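Local coordinates for bromodomain protein, putative (Plasmodium falciparum 3D7, PDB 4PY6) that probably recognises acetylated lysine, as bromodomains do, through the bromodomain this chain holds, here crystallised with a pteridinone ligand, at residues R18-Q22 against W23-L27; Y91-M94 against K95-Y98; F125-L128 against W129-K133. One frame throughout, in Å; residues are numbered along the deposited sequence.

Contact 1. Residues R18-Q22 against W23-L27; sequences RLLKQ and WEKIL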
ATOM      1  N   ARG A  18      21.654 -12.164 -19.374  1.00 43.02           N
ATOM      2  CA  ARG A  18      20.561 -13.112 -19.610  1.00 41.28           C
ATOM      3  C   ARG A  18      19.284 -12.342 -19.941  1.00 42.99           C
ATOM      4  O   ARG A  18      18.884 -11.451 -19.188  1.00 41.79           O
ATOM      5  CB  ARG A  18      20.347 -14.028 -18.390  1.00 40.35           C
ATOM      6  CG  ARG A  18      19.355 -15.169 -18.640  1.00 49.51           C
ATOM      7  CD  ARG A  18      18.774 -15.736 -17.354  1.00 55.23           C
ATOM      8  NE  ARG A  18      17.795 -14.833 -16.742  1.00 59.80           N
ATOM      9  CZ  ARG A  18      16.481 -14.898 -16.938  1.00 70.95           C
ATOM     10  NH1 ARG A  18      15.966 -15.828 -17.731  1.00 57.34           N
ATOM     11  NH2 ARG A  18      15.673 -14.034 -16.339  1.00 56.43           N
ATOM     12  N   LEU A  19      18.673 -12.666 -21.090  1.00 38.99           N
ATOM     13  CA  LEU A  19      17.452 -12.012 -21.553  1.00 37.56           C
ATOM     14  C   LEU A  19      16.245 -12.485 -20.754  1.00 38.30           C
ATOM     15  O   LEU A  19      15.921 -13.676 -20.756  1.00 37.56           O
ATOM     16  CB  LEU A  19      17.239 -12.220 -23.066  1.00 38.68           C
ATOM     17  CG  LEU A  19      18.253 -11.551 -23.996  1.00 45.03           C
ATOM     18  CD1 LEU A  19      18.340 -12.283 -25.315  1.00 46.50           C
ATOM     19  CD2 LEU A  19      17.924 -10.079 -24.217  1.00 47.77           C
ATOM     20  N   LEU A  20      15.610 -11.546 -20.035  1.00 32.88           N
ATOM     21  CA  LEU A  20      14.430 -11.810 -19.216  1.00 30.92           C
ATOM     22  C   LEU A  20      13.220 -12.065 -20.102  1.00 33.87           C
ATOM     23  O   LEU A  20      13.066 -11.410 -21.138  1.00 34.30           O
ATOM     24  CB  LEU A  20      14.145 -10.612 -18.295  1.00 30.29           C
ATOM     25  CG  LEU A  20      14.630 -10.716 -16.853  1.00 34.30           C
ATOM     26  CD1 LEU A  20      16.083 -10.287 -16.729  1.00 35.38           C
ATOM     27  CD2 LEU A  20      13.783  -9.854 -15.944  1.00 35.85           C
ATOM     28  N   LYS A  21      12.354 -13.006 -19.688  1.00 28.60           N
ATOM     29  CA  LYS A  21      11.110 -13.326 -20.395  1.00 27.81           C
ATOM     30  C   LYS A  21      10.144 -12.160 -20.162  1.00 29.54           C
ATOM     31  O   LYS A  21      10.308 -11.431 -19.180  1.00 28.44           O
ATOM     32  CB  LYS A  21      10.504 -14.640 -19.869  1.00 29.96           C
ATOM     33  CG  LYS A  21      11.365 -15.874 -20.125  1.00 44.99           C
ATOM     34  CD  LYS A  21      11.125 -16.943 -19.070  1.00 55.28           C
ATOM     35  CE  LYS A  21      11.970 -18.172 -19.288  1.00 67.52           C
ATOM     36  NZ  LYS A  21      11.723 -19.199 -18.239  1.00 76.74           N
ATOM     37  N   GLN A  22       9.162 -11.966 -21.063  1.00 25.53           N
ATOM     38  CA  GLN A  22       8.201 -10.866 -20.935  1.00 24.54           C
ATOM     39  C   GLN A  22       7.444 -10.873 -19.604  1.00 26.19           C
ATOM     40  O   GLN A  22       7.289  -9.802 -19.018  1.00 25.64           O
ATOM     41  CB  GLN A  22       7.265 -10.763 -22.154  1.00 26.55           C
ATOM     42  CG  GLN A  22       6.497  -9.430 -22.261  1.00 35.12           C
ATOM     43  CD  GLN A  22       7.359  -8.185 -22.388  1.00 50.05           C
ATOM     44  OE1 GLN A  22       8.451  -8.188 -22.971  1.00 42.00           O
ATOM     45  NE2 GLN A  22       6.859  -7.075 -21.871  1.00 45.12           N
ATOM     46  N   TRP A  23       7.044 -12.064 -19.092  1.00 21.56           N
ATOM     47  CA  TRP A  23       6.356 -12.168 -17.797  1.00 20.34           C
ATOM     48  C   TRP A  23       7.262 -11.753 -16.633  1.00 23.84           C
ATOM     49  O   TRP A  23       6.773 -11.138 -15.689  1.00 23.13           O
ATOM     50  CB  TRP A  23       5.703 -13.547 -17.569  1.00 18.71           C
ATOM     51  CG  TRP A  23       6.652 -14.704 -17.448  1.00 19.44           C
ATOM     52  CD1 TRP A  23       7.012 -15.571 -18.437  1.00 23.08           C
ATOM     53  CD2 TRP A  23       7.293 -15.172 -16.252  1.00 18.55           C
ATOM     54  NE1 TRP A  23       7.866 -16.529 -17.940  1.00 22.40           N
ATOM     55  CE2 TRP A  23       8.060 -16.305 -16.603  1.00 22.95           C
ATOM     56  CE3 TRP A  23       7.315 -14.730 -14.917  1.00 18.95           C
ATOM     57  CZ2 TRP A  23       8.839 -17.002 -15.670  1.00 22.03           C
ATOM     58  CZ3 TRP A  23       8.094 -15.416 -13.996  1.00 20.04           C
ATOM     59  CH2 TRP A  23       8.837 -16.542 -14.372  1.00 21.15           C
ATOM     60  N   GLU A  24       8.579 -12.054 -16.728  1.00 20.44           N
ATOM     61  CA  GLU A  24       9.594 -11.686 -15.731  1.00 19.82           C
ATOM     62  C   GLU A  24       9.795 -10.162 -15.700  1.00 24.82           C
ATOM     63  O   GLU A  24      10.038  -9.602 -14.629  1.00 24.50           O
ATOM     64  CB  GLU A  24      10.937 -12.381 -16.018  1.00 21.44           C
ATOM     65  CG  GLU A  24      10.931 -13.890 -15.837  1.00 31.11           C
ATOM     66  CD  GLU A  24      12.236 -14.592 -16.165  1.00 48.65           C
ATOM     67  OE1 GLU A  24      12.738 -14.423 -17.300  1.00 45.47           O
ATOM     68  OE2 GLU A  24      12.738 -15.346 -15.300  1.00 39.20           O
ATOM     69  N   LYS A  25       9.701  -9.502 -16.876  1.00 22.25           N
ATOM     70  CA  LYS A  25       9.837  -8.050 -17.043  1.00 22.74           C
ATOM     71  C   LYS A  25       8.665  -7.291 -16.405  1.00 26.73           C
ATOM     72  O   LYS A  25       8.874  -6.205 -15.859  1.00 26.45           O
ATOM     73  CB  LYS A  25       9.959  -7.679 -18.530  1.00 26.19           C
ATOM     74  CG  LYS A  25      11.344  -7.905 -19.115  1.00 39.91           C
ATOM     75  CD  LYS A  25      11.374  -7.606 -20.605  1.00 49.24           C
ATOM     76  CE  LYS A  25      12.742  -7.824 -21.200  1.00 59.94           C
ATOM     77  NZ  LYS A  25      12.730  -7.668 -22.677  1.00 70.20           N
ATOM     78  N   ILE A  26       7.435  -7.857 -16.492  1.00 23.31           N
ATOM     79  CA  ILE A  26       6.213  -7.280 -15.913  1.00 23.03           C
ATOM     80  C   ILE A  26       6.318  -7.295 -14.378  1.00 26.06           C
ATOM     81  O   ILE A  26       5.991  -6.296 -13.739  1.00 26.13           O
ATOM     82  CB  ILE A  26       4.909  -7.968 -16.441  1.00 26.21           C
ATOM     83  CG1 ILE A  26       4.799  -7.867 -17.981  1.00 27.28           C
ATOM     84  CG2 ILE A  26       3.646  -7.383 -15.770  1.00 27.04           C
ATOM     85  CD1 ILE A  26       3.988  -8.992 -18.656  1.00 34.05           C
ATOM     86  N   LEU A  27       6.811  -8.407 -13.801  1.00 21.59           N
ATOM     87  CA  LEU A  27       6.987  -8.539 -12.348  1.00 20.66           C
ATOM     88  C   LEU A  27       8.049  -7.576 -11.831  1.00 24.96           C
ATOM     89  O   LEU A  27       7.875  -6.992 -10.763  1.00 24.90           O
ATOM     90  CB  LEU A  27       7.351  -9.981 -11.944  1.00 19.95           C
ATOM     91  CG  LEU A  27       6.425 -11.104 -12.406  1.00 24.27           C
ATOM     92  CD1 LEU A  27       7.001 -12.447 -12.058  1.00 24.24           C
ATOM     93  CD2 LEU A  27       5.035 -10.963 -11.836  1.00 25.91           C
TER
HETATM   94  O   HOH W   1      10.761  -9.482 -23.501  1.00 39.64           O
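Glu24 OE1 is gripped by two donors from the loop ahead of its helix. The backbone N of Lys21 reaches OE1 at 2.8 Å in a nearly straight bond (173°), using the anti lone pair. Arg18 NH2 donates to the same oxygen at 3.1 Å in a salt bridge, with OE1 close to the guanidinium plane. This second donor stands well above the carboxylate plane, the two flat groups being turned 76° apart. In Glu24 chi1 of -68° puts CG beside the backbone N, and from there the extended chain carries the carboxylate to the loop backbone.

Lys21 is the N-cap residue of helix 22-32, so the bond from its N to Glu24, three residues on, is the side-chain-to-backbone half of a capping box. The Lys21 carbonyl oxygen takes the first-turn bond from Lys25 N at 3.1 Å. Its aliphatic chain lies alongside the Trp23 indole, both pointing the same way, with Lys21 CD 3.5 Å from Trp23 NE1. Leu20 meets the helix through CD2, which rests 3.8 Å from Glu24 CB. A water links Gln22 OE1, to which it donates, with Lys25 NZ, from which it accepts.

Arg18 also gives NE to Ser80 O. Two donors on one oxygen, one of them cationic, would probably favour the ionised carboxylate, and these bonds tie the entering loop to the first helix of the bromodomain.

Contact 2. Residues Y91-M94 against K95-Y98; sequences YHDM and KLIY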
ATOM      1  N   TYR A  91       5.131 -14.513  -6.606  1.00 19.04           N
ATOM      2  CA  TYR A  91       3.978 -14.137  -5.781  1.00 18.82           C
ATOM      3  C   TYR A  91       4.148 -14.691  -4.362  1.00 23.36           C
ATOM      4  O   TYR A  91       3.974 -13.947  -3.396  1.00 23.33           O
ATOM      5  CB  TYR A  91       2.662 -14.641  -6.429  1.00 19.89           C
ATOM      6  CG  TYR A  91       1.434 -14.503  -5.556  1.00 21.57           C
ATOM      7  CD1 TYR A  91       0.687 -13.328  -5.549  1.00 23.86           C
ATOM      8  CD2 TYR A  91       1.004 -15.553  -4.749  1.00 22.54           C
ATOM      9  CE1 TYR A  91      -0.433 -13.187  -4.732  1.00 24.98           C
ATOM     10  CE2 TYR A  91      -0.110 -15.421  -3.921  1.00 23.98           C
ATOM     11  CZ  TYR A  91      -0.829 -14.237  -3.920  1.00 30.88           C
ATOM     12  OH  TYR A  91      -1.935 -14.102  -3.117  1.00 32.15           O
ATOM     13  N   HIS A  92       4.497 -15.990  -4.247  1.00 20.22           N
ATOM     14  CA  HIS A  92       4.713 -16.680  -2.974  1.00 20.25           C
ATOM     15  C   HIS A  92       5.872 -16.090  -2.183  1.00 23.09           C
ATOM     16  O   HIS A  92       5.765 -15.977  -0.962  1.00 22.99           O
ATOM     17  CB  HIS A  92       4.907 -18.191  -3.184  1.00 21.46           C
ATOM     18  CG  HIS A  92       3.671 -18.918  -3.625  1.00 25.49           C
ATOM     19  ND1 HIS A  92       3.750 -20.092  -4.354  1.00 27.75           N
ATOM     20  CD2 HIS A  92       2.366 -18.619  -3.423  1.00 27.47           C
ATOM     21  CE1 HIS A  92       2.499 -20.466  -4.570  1.00 27.73           C
ATOM     22  NE2 HIS A  92       1.632 -19.609  -4.030  1.00 28.02           N
ATOM     23  N   ASP A  93       6.960 -15.685  -2.877  1.00 18.60           N
ATOM     24  CA  ASP A  93       8.141 -15.072  -2.260  1.00 17.97           C
ATOM     25  C   ASP A  93       7.857 -13.655  -1.774  1.00 21.41           C
ATOM     26  O   ASP A  93       8.289 -13.293  -0.680  1.00 21.06           O
ATOM     27  CB  ASP A  93       9.355 -15.106  -3.207  1.00 19.47           C
ATOM     28  CG  ASP A  93      10.215 -16.363  -3.134  1.00 27.32           C
ATOM     29  OD1 ASP A  93       9.843 -17.302  -2.395  1.00 27.67           O
ATOM     30  OD2 ASP A  93      11.272 -16.394  -3.795  1.00 32.29           O
ATOM     31  N   MET A  94       7.115 -12.860  -2.573  1.00 17.79           N
ATOM     32  CA  MET A  94       6.735 -11.492  -2.209  1.00 17.66           C
ATOM     33  C   MET A  94       5.830 -11.515  -0.980  1.00 21.98           C
ATOM     34  O   MET A  94       6.060 -10.741  -0.053  1.00 22.03           O
ATOM     35  CB  MET A  94       6.053 -10.766  -3.377  1.00 19.98           C
ATOM     36  CG  MET A  94       6.989 -10.405  -4.518  1.00 23.48           C
ATOM     37  SD  MET A  94       8.066  -8.993  -4.184  1.00 28.09           S
ATOM     38  CE  MET A  94       6.985  -7.660  -4.590  1.00 25.28           C
ATOM     39  N   LYS A  95       4.848 -12.450  -0.946  1.00 18.69           N
ATOM     40  CA  LYS A  95       3.921 -12.646   0.176  1.00 19.09           C
ATOM     41  C   LYS A  95       4.657 -13.111   1.436  1.00 23.43           C
ATOM     42  O   LYS A  95       4.266 -12.741   2.544  1.00 23.73           O
ATOM     43  CB  LYS A  95       2.816 -13.656  -0.189  1.00 21.97           C
ATOM     44  CG  LYS A  95       1.718 -13.115  -1.119  1.00 34.88           C
ATOM     45  CD  LYS A  95       0.690 -12.208  -0.427  1.00 43.88           C
ATOM     46  CE  LYS A  95      -0.415 -12.956   0.283  1.00 54.32           C
ATOM     47  NZ  LYS A  95      -1.418 -12.026   0.871  1.00 63.76           N
ATOM     48  N   LEU A  96       5.728 -13.911   1.252  1.00 19.65           N
ATOM     49  CA  LEU A  96       6.572 -14.456   2.314  1.00 19.58           C
ATOM     50  C   LEU A  96       7.266 -13.356   3.126  1.00 23.56           C
ATOM     51  O   LEU A  96       7.367 -13.498   4.343  1.00 23.96           O
ATOM     52  CB  LEU A  96       7.592 -15.437   1.709  1.00 19.36           C
ATOM     53  CG  LEU A  96       8.388 -16.352   2.639  1.00 24.52           C
ATOM     54  CD1 LEU A  96       7.477 -17.255   3.464  1.00 25.47           C
ATOM     55  CD2 LEU A  96       9.352 -17.205   1.837  1.00 26.51           C
ATOM     56  N   ILE A  97       7.709 -12.261   2.464  1.00 19.47           N
ATOM     57  CA  ILE A  97       8.358 -11.104   3.103  1.00 19.64           C
ATOM     58  C   ILE A  97       7.460 -10.547   4.221  1.00 24.32           C
ATOM     59  O   ILE A  97       7.901 -10.413   5.366  1.00 24.84           O
ATOM     60  CB  ILE A  97       8.688  -9.981   2.066  1.00 22.52           C
ATOM     61  CG1 ILE A  97       9.664 -10.452   0.972  1.00 22.50           C
ATOM     62  CG2 ILE A  97       9.197  -8.709   2.759  1.00 23.62           C
ATOM     63  CD1 ILE A  97       9.808  -9.464  -0.206  1.00 29.39           C
ATOM     64  N   TYR A  98       6.205 -10.226   3.870  1.00 20.42           N
ATOM     65  CA  TYR A  98       5.223  -9.642   4.776  1.00 21.19           C
ATOM     66  C   TYR A  98       4.714 -10.631   5.816  1.00 27.19           C
ATOM     67  O   TYR A  98       4.516 -10.238   6.965  1.00 28.19           O
ATOM     68  CB  TYR A  98       4.076  -8.966   3.997  1.00 21.84           C
ATOM     69  CG  TYR A  98       4.526  -8.263   2.729  1.00 21.98           C
ATOM     70  CD1 TYR A  98       5.464  -7.234   2.772  1.00 23.76           C
ATOM     71  CD2 TYR A  98       4.023  -8.636   1.488  1.00 22.09           C
ATOM     72  CE1 TYR A  98       5.914  -6.617   1.607  1.00 23.51           C
ATOM     73  CE2 TYR A  98       4.430  -7.992   0.320  1.00 22.54           C
ATOM     74  CZ  TYR A  98       5.379  -6.986   0.383  1.00 29.06           C
ATOM     75  OH  TYR A  98       5.794  -6.358  -0.768  1.00 28.78           O
TER
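Tyr91 to Tyr98 form two continuous turns of helix 87-104, one of the four main helices of the left-handed bromodomain bundle. The backbone keeps the i to i+4 pattern: Lys95 N bonds to Tyr91 O at 3.0 Å with an angle of 161°, and Leu96 N bonds to His92 O. Farther on the grip slackens, since Ile97 N is shared between the carbonyl oxygens of Asp93 and Met94, both bonds weak.

Among the side chains, Tyr91 and Lys95 run side by side in the same direction. Lys95 CG sits over one face of the phenol ring, 4.1 Å from its centroid and 16° off the normal, a CH-pi contact. With its CG opposite the backbone N (chi1 171°), Tyr91 sends its ring alongside the Lys95 chain, which folds at chi2 and chi3 and brings CE within 3.9 Å of Tyr91 OH. The polar ends go to helix 112-138: Tyr91 OH hydrogen-bonds Glu126, and Lys95 NZ forms a salt bridge with Asp122.

Met94 faces the interior, its bent chain placing SD 4.4 Å from Ile97 CD1. Around this pair Met94 packs on Phe125 and Ile75 and Ile97 on Phe44, and the Ile97 side chain lies about 7 Å from the bound ligand. Tyr98, whose OH bonds to Tyr72 OH, brings its ring back along the helix and sets CE2 3.2 Å from Met94 O.

Contact 3. Residues F125-L128 against W129-K133; sequences FEFL and WNKWK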
ATOM      1  N   PHE A 125       0.864  -4.774  -2.809  1.00 22.46           N
ATOM      2  CA  PHE A 125       1.328  -5.855  -3.685  1.00 21.57           C
ATOM      3  C   PHE A 125       0.148  -6.609  -4.297  1.00 26.02           C
ATOM      4  O   PHE A 125       0.174  -6.903  -5.494  1.00 25.35           O
ATOM      5  CB  PHE A 125       2.282  -6.828  -2.948  1.00 22.81           C
ATOM      6  CG  PHE A 125       2.513  -8.140  -3.669  1.00 23.79           C
ATOM      7  CD1 PHE A 125       3.269  -8.189  -4.836  1.00 26.35           C
ATOM      8  CD2 PHE A 125       1.943  -9.319  -3.202  1.00 26.13           C
ATOM      9  CE1 PHE A 125       3.448  -9.393  -5.523  1.00 26.80           C
ATOM     10  CE2 PHE A 125       2.126 -10.524  -3.887  1.00 28.46           C
ATOM     11  CZ  PHE A 125       2.874 -10.551  -5.047  1.00 25.97           C
ATOM     12  N   GLU A 126      -0.878  -6.925  -3.472  1.00 23.21           N
ATOM     13  CA  GLU A 126      -2.091  -7.630  -3.898  1.00 23.29           C
ATOM     14  C   GLU A 126      -2.864  -6.847  -4.954  1.00 27.66           C
ATOM     15  O   GLU A 126      -3.446  -7.462  -5.848  1.00 27.73           O
ATOM     16  CB  GLU A 126      -2.989  -7.969  -2.702  1.00 25.43           C
ATOM     17  CG  GLU A 126      -2.589  -9.236  -1.960  1.00 34.28           C
ATOM     18  CD  GLU A 126      -2.760 -10.556  -2.692  1.00 53.05           C
ATOM     19  OE1 GLU A 126      -3.679 -10.670  -3.538  1.00 47.81           O
ATOM     20  OE2 GLU A 126      -1.992 -11.496  -2.387  1.00 44.15           O
ATOM     21  N   PHE A 127      -2.854  -5.498  -4.863  1.00 24.46           N
ATOM     22  CA  PHE A 127      -3.496  -4.617  -5.843  1.00 24.94           C
ATOM     23  C   PHE A 127      -2.733  -4.711  -7.162  1.00 28.98           C
ATOM     24  O   PHE A 127      -3.350  -4.897  -8.209  1.00 29.20           O
ATOM     25  CB  PHE A 127      -3.544  -3.156  -5.339  1.00 27.31           C
ATOM     26  CG  PHE A 127      -3.945  -2.135  -6.384  1.00 29.32           C
ATOM     27  CD1 PHE A 127      -2.984  -1.494  -7.161  1.00 31.66           C
ATOM     28  CD2 PHE A 127      -5.281  -1.823  -6.600  1.00 32.41           C
ATOM     29  CE1 PHE A 127      -3.354  -0.563  -8.136  1.00 33.43           C
ATOM     30  CE2 PHE A 127      -5.650  -0.889  -7.574  1.00 36.03           C
ATOM     31  CZ  PHE A 127      -4.684  -0.261  -8.330  1.00 33.68           C
ATOM     32  N   LEU A 128      -1.390  -4.576  -7.099  1.00 25.40           N
ATOM     33  CA  LEU A 128      -0.487  -4.631  -8.249  1.00 24.89           C
ATOM     34  C   LEU A 128      -0.497  -5.991  -8.938  1.00 28.28           C
ATOM     35  O   LEU A 128      -0.369  -6.050 -10.161  1.00 28.11           O
ATOM     36  CB  LEU A 128       0.943  -4.221  -7.857  1.00 24.40           C
ATOM     37  CG  LEU A 128       1.159  -2.733  -7.547  1.00 30.04           C
ATOM     38  CD1 LEU A 128       2.435  -2.523  -6.761  1.00 29.91           C
ATOM     39  CD2 LEU A 128       1.165  -1.887  -8.816  1.00 32.68           C
ATOM     40  N   TRP A 129      -0.676  -7.078  -8.158  1.00 24.31           N
ATOM     41  CA  TRP A 129      -0.762  -8.438  -8.688  1.00 23.33           C
ATOM     42  C   TRP A 129      -2.101  -8.631  -9.403  1.00 27.12           C
ATOM     43  O   TRP A 129      -2.124  -9.224 -10.476  1.00 26.66           O
ATOM     44  CB  TRP A 129      -0.570  -9.488  -7.582  1.00 21.53           C
ATOM     45  CG  TRP A 129      -0.632 -10.904  -8.079  1.00 22.25           C
ATOM     46  CD1 TRP A 129      -1.712 -11.735  -8.052  1.00 25.81           C
ATOM     47  CD2 TRP A 129       0.424 -11.636  -8.714  1.00 21.37           C
ATOM     48  NE1 TRP A 129      -1.393 -12.945  -8.621  1.00 25.02           N
ATOM     49  CE2 TRP A 129      -0.086 -12.914  -9.034  1.00 25.53           C
ATOM     50  CE3 TRP A 129       1.761 -11.342  -9.035  1.00 21.99           C
ATOM     51  CZ2 TRP A 129       0.691 -13.899  -9.657  1.00 24.47           C
ATOM     52  CZ3 TRP A 129       2.531 -12.320  -9.648  1.00 23.13           C
ATOM     53  CH2 TRP A 129       1.995 -13.577  -9.960  1.00 24.04           C
ATOM     54  N   ASN A 130      -3.201  -8.118  -8.817  1.00 24.02           N
ATOM     55  CA  ASN A 130      -4.552  -8.206  -9.381  1.00 25.01           C
ATOM     56  C   ASN A 130      -4.689  -7.388 -10.670  1.00 29.15           C
ATOM     57  O   ASN A 130      -5.346  -7.836 -11.611  1.00 29.21           O
ATOM     58  CB  ASN A 130      -5.593  -7.761  -8.352  1.00 27.34           C
ATOM     59  CG  ASN A 130      -6.646  -8.802  -8.056  1.00 54.96           C
ATOM     60  OD1 ASN A 130      -7.793  -8.703  -8.505  1.00 50.57           O
ATOM     61  ND2 ASN A 130      -6.284  -9.815  -7.276  1.00 47.08           N
ATOM     62  N   LYS A 131      -4.059  -6.201 -10.706  1.00 25.58           N
ATOM     63  CA  LYS A 131      -4.049  -5.277 -11.843  1.00 26.02           C
ATOM     64  C   LYS A 131      -3.286  -5.877 -13.039  1.00 29.56           C
ATOM     65  O   LYS A 131      -3.697  -5.680 -14.183  1.00 29.68           O
ATOM     66  CB  LYS A 131      -3.411  -3.940 -11.411  1.00 28.42           C
ATOM     67  CG  LYS A 131      -3.431  -2.829 -12.456  1.00 42.70           C
ATOM     68  CD  LYS A 131      -2.463  -1.714 -12.084  1.00 51.99           C
ATOM     69  CE  LYS A 131      -2.144  -0.799 -13.244  1.00 63.01           C
ATOM     70  NZ  LYS A 131      -3.269   0.120 -13.561  1.00 73.04           N
ATOM     71  N   TRP A 132      -2.191  -6.614 -12.769  1.00 25.37           N
ATOM     72  CA  TRP A 132      -1.335  -7.186 -13.807  1.00 24.99           C
ATOM     73  C   TRP A 132      -1.463  -8.688 -14.104  1.00 27.96           C
ATOM     74  O   TRP A 132      -0.913  -9.126 -15.117  1.00 27.10           O
ATOM     75  CB  TRP A 132       0.128  -6.784 -13.570  1.00 23.34           C
ATOM     76  CG  TRP A 132       0.380  -5.320 -13.751  1.00 25.18           C
ATOM     77  CD1 TRP A 132       0.357  -4.360 -12.785  1.00 28.42           C
ATOM     78  CD2 TRP A 132       0.644  -4.641 -14.986  1.00 25.85           C
ATOM     79  NE1 TRP A 132       0.611  -3.127 -13.336  1.00 28.91           N
ATOM     80  CE2 TRP A 132       0.786  -3.269 -14.688  1.00 30.64           C
ATOM     81  CE3 TRP A 132       0.778  -5.062 -16.321  1.00 27.42           C
ATOM     82  CZ2 TRP A 132       1.071  -2.314 -15.672  1.00 30.93           C
ATOM     83  CZ3 TRP A 132       1.060  -4.114 -17.295  1.00 29.86           C
ATOM     84  CH2 TRP A 132       1.204  -2.760 -16.968  1.00 31.24           C
ATOM     85  N   LYS A 133      -2.187  -9.470 -13.264  1.00 24.98           N
ATOM     86  CA  LYS A 133      -2.345 -10.927 -13.435  1.00 25.08           C
ATOM     87  C   LYS A 133      -2.846 -11.403 -14.803  1.00 30.09           C
ATOM     88  O   LYS A 133      -2.493 -12.508 -15.222  1.00 29.64           O
ATOM     89  CB  LYS A 133      -3.106 -11.589 -12.269  1.00 28.11           C
ATOM     90  CG  LYS A 133      -4.610 -11.299 -12.210  1.00 47.23           C
ATOM     91  CD  LYS A 133      -5.275 -11.814 -10.917  1.00 59.90           C
ATOM     92  CE  LYS A 133      -5.359 -13.325 -10.777  1.00 72.47           C
ATOM     93  NZ  LYS A 133      -6.290 -13.941 -11.763  1.00 83.36           N
TER
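Phe125 and Trp129, one helical turn apart, set their rings obliquely: the planes meet at 38°, and the phenyl centroid is 6.0 Å from that of the five-membered indole ring. The touch itself is made by Phe125 CZ, 4.2 Å from Trp129 CE3, while Trp129 CB lies over one face of the phenyl ring. A chi1 near 180° (165° and -179°) swings both rings away from the backbone N and sends them off in similar directions. Farther round, the Phe127 ring comes down the helix toward the aliphatic part of Lys131, Phe127 CE1 standing 4.2 Å from Lys131 CD. Phe127 and Leu128 also pack on Met123 of the second subunit.

Trp132 is turned so that its five-membered ring meets Leu128 O at the edge, with CD1 3.2 Å from the oxygen. The same carbonyl accepts Trp132 N at 3.2 Å from above its plane. Behind these side chains the helical bonds continue, Trp129 N to Phe125 O at 2.8 Å and Lys131 N to Phe127 O at 2.9 Å.

The aromatic side of this part of helix 112-138 is wedged against two other helices of the bundle. Phe125 and Trp129 pack on Phe90 of helix 87-104, and Trp129 and Trp132 reach Leu27 and Ile26, respectively, of helix 22-32.

Overall arrangement
The three contacts follow one another along the chain and lie on three of the bundle's helices: contact 1 at the start of helix 22-32, contact 2 on helix 87-104 and contact 3 on helix 112-138. Contact 3 joins the others. Its centre is about 13 Å from that of contact 2, to which polar bonds as well as ring packing join it, and about 16 Å from that of contact 1, which it meets by packing alone. Contacts 1 and 2, with centres about 19 Å apart, do not touch. Together they describe packing in the bundle that carries the ligand pocket; contact 2 lies nearer the pocket end of helix 87-104, whose last residue, Phe104, lines it.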